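Local coordinates for UL18 protein (PDB 3D2U) that resembles an MHC class I heavy chain and modulates host NK-cell activity by engaging the inhibitory leukocyte receptor LILRB1, at residues R167-K171 with G172-Q176. The protein carries 4 engineered substitutions. Sequence-based numbering, arbitrary orientation.
With NAG (2-acetamido-2-deoxy-beta-D-glucopyranose), chain Q.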
loop_
_atom_site.group_PDB
_atom_site.type_symbol
_atom_site.label_atom_id
_atom_site.label_comp_id
_atom_site.label_asym_id
_atom_site.label_seq_id
_atom_site.Cartn_x
_atom_site.Cartn_y
_atom_site.Cartn_z
ATOM N N ARG A 167 4.890 25.523 -19.680
ATOM C CA ARG A 167 6.115 24.900 -20.193
ATOM C C ARG A 167 7.378 25.682 -19.823
ATOM O O ARG A 167 8.417 25.090 -19.527
ATOM C CB ARG A 167 6.064 24.763 -21.723
ATOM C CG ARG A 167 7.263 24.020 -22.322
ATOM C CD ARG A 167 7.491 24.329 -23.807
ATOM N NE ARG A 167 6.300 24.148 -24.634
ATOM C CZ ARG A 167 5.547 25.143 -25.096
ATOM N NH1 ARG A 167 5.856 26.403 -24.818
ATOM N NH2 ARG A 167 4.487 24.880 -25.850
ATOM N N ASN A 168 7.285 27.010 -19.850
ATOM C CA ASN A 168 8.431 27.858 -19.533
ATOM C C ASN A 168 8.753 27.843 -18.046
ATOM O O ASN A 168 9.892 28.065 -17.655
ATOM C CB ASN A 168 8.205 29.304 -20.002
ATOM C CG ASN A 168 8.238 29.448 -21.522
ATOM O OD1 ASN A 168 8.881 28.663 -22.228
ATOM N ND2 ASN A 168 7.555 30.468 -22.030
ATOM N N TYR A 169 7.750 27.599 -17.214
ATOM C CA TYR A 169 7.990 27.521 -15.781
ATOM C C TYR A 169 8.772 26.222 -15.565
ATOM O O TYR A 169 9.783 26.199 -14.859
ATOM C CB TYR A 169 6.656 27.503 -15.009
ATOM C CG TYR A 169 6.757 26.864 -13.644
ATOM C CD1 TYR A 169 7.350 27.535 -12.566
ATOM C CD2 TYR A 169 6.318 25.556 -13.443
ATOM C CE1 TYR A 169 7.506 26.905 -11.319
ATOM C CE2 TYR A 169 6.468 24.924 -12.216
ATOM C CZ TYR A 169 7.066 25.596 -11.157
ATOM O OH TYR A 169 7.246 24.947 -9.953
ATOM N N LEU A 170 8.308 25.149 -16.200
ATOM C CA LEU A 170 8.960 23.849 -16.086
ATOM C C LEU A 170 10.411 23.891 -16.578
ATOM O O LEU A 170 11.308 23.344 -15.931
ATOM C CB LEU A 170 8.173 22.788 -16.870
ATOM C CG LEU A 170 6.833 22.332 -16.268
ATOM C CD1 LEU A 170 6.024 21.565 -17.312
ATOM C CD2 LEU A 170 7.093 21.461 -15.036
ATOM N N LYS A 171 10.628 24.543 -17.720
ATOM C CA LYS A 171 11.955 24.679 -18.328
ATOM C C LYS A 171 12.719 25.858 -17.733
ATOM O O LYS A 171 13.942 25.957 -17.846
ATOM C CB LYS A 171 11.842 24.946 -19.833
ATOM C CG LYS A 171 11.531 23.769 -20.733
ATOM C CD LYS A 171 11.811 24.194 -22.173
ATOM C CE LYS A 171 11.418 23.142 -23.201
ATOM N NZ LYS A 171 12.142 21.856 -23.016
ATOM N N GLY A 172 11.988 26.773 -17.123
ATOM C CA GLY A 172 12.644 27.932 -16.576
ATOM C C GLY A 172 12.949 27.824 -15.108
ATOM O O GLY A 172 13.895 27.156 -14.681
ATOM N N ASN A 173 12.115 28.496 -14.335
ATOM C CA ASN A 173 12.271 28.555 -12.906
ATOM C C ASN A 173 12.322 27.227 -12.210
ATOM O O ASN A 173 13.060 27.048 -11.238
ATOM C CB ASN A 173 11.160 29.416 -12.360
ATOM C CG ASN A 173 11.204 30.779 -12.957
ATOM O OD1 ASN A 173 10.767 30.995 -14.089
ATOM N ND2 ASN A 173 11.790 31.711 -12.224
ATOM N N CYS A 174 11.550 26.283 -12.716
ATOM C CA CYS A 174 11.547 24.996 -12.094
ATOM C C CYS A 174 12.947 24.346 -12.114
ATOM O O CYS A 174 13.395 23.791 -11.109
ATOM C CB CYS A 174 10.490 24.100 -12.747
ATOM S SG CYS A 174 10.609 22.616 -11.772
ATOM N N THR A 175 13.646 24.427 -13.243
ATOM C CA THR A 175 14.983 23.837 -13.336
ATOM C C THR A 175 15.983 24.722 -12.582
ATOM O O THR A 175 17.041 24.259 -12.139
ATOM C CB THR A 175 15.414 23.672 -14.815
ATOM O OG1 THR A 175 15.834 24.930 -15.347
ATOM C CG2 THR A 175 14.240 23.177 -15.632
ATOM N N GLN A 176 15.616 25.992 -12.421
ATOM C CA GLN A 176 16.443 26.967 -11.729
ATOM C C GLN A 176 16.356 26.842 -10.215
ATOM O O GLN A 176 17.349 27.037 -9.504
ATOM C CB GLN A 176 16.052 28.373 -12.173
ATOM C CG GLN A 176 16.763 28.792 -13.452
ATOM C CD GLN A 176 16.033 29.873 -14.213
ATOM O OE1 GLN A 176 15.749 30.952 -13.679
ATOM N NE2 GLN A 176 15.721 29.589 -15.478
HETATM C C1 NAG Q . 9.876 33.159 -12.071
HETATM C C2 NAG Q . 9.027 34.275 -12.674
HETATM C C3 NAG Q . 9.494 35.688 -12.284
HETATM C C4 NAG Q . 9.987 35.788 -10.835
HETATM C C5 NAG Q . 10.903 34.624 -10.476
HETATM C C6 NAG Q . 11.288 34.660 -9.001
HETATM C C7 NAG Q . 8.124 33.461 -14.764
HETATM C C8 NAG Q . 8.445 32.033 -15.182
HETATM N N2 NAG Q . 9.066 34.146 -14.123
HETATM O O1 NAG Q . 9.172 31.964 -12.146
HETATM O O3 NAG Q . 8.401 36.583 -12.453
HETATM O O4 NAG Q . 10.676 37.018 -10.638
HETATM O O5 NAG Q . 10.197 33.390 -10.691
HETATM O O6 NAG Q . 12.700 34.761 -8.828
HETATM O O7 NAG Q . 7.025 33.939 -15.031
#
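With the ring carbon CG of Tyr-169 swung roughly opposite its backbone N (chi1 156°) and SG of Cys-174 trans to its own backbone N (chi1 -177°), the tyrosine ring and the cysteine CB meet where helix 161-171 gives way to helix 173-184. CB of Cys-174 sits over one face of the ring, displaced toward its rim and 4.2 Å from the centroid, a CH-pi contact; SG lies obliquely to the same ring, 5.2 Å from the centroid, and continues into the disulfide with Cys-102 on the sheet floor. The backbone joins the same two residues, for Cys-174 N donates to Tyr-169 O at 2.8 Å in a fairly straight bond (160° at the hydrogen). Gly-172 is the first residue to leave helical backbone angles and stands at the N-cap position of helix 173-184. Gly-172 O accepts hydrogen bonds from Gln-176 N (3.1 Å) and from Thr-175 OG1 (3.0 Å), the latter in the carbonyl plane on a lone pair. The Thr-175 methyl CG2 turns instead to Leu-170 O. Such a kinked alpha-2 helix above the sheet, tethered by a disulfide, is characteristic of the alpha-2 half of the class I MHC peptide-binding platform. Tyr-169 OH hydrogen-bonds to the backbone of the bound peptide, and His-100 meets the ring edge-to-face. Together with CB over a face, these contacts would restrain the ring and link the disulfide-anchored junction to the peptide groove.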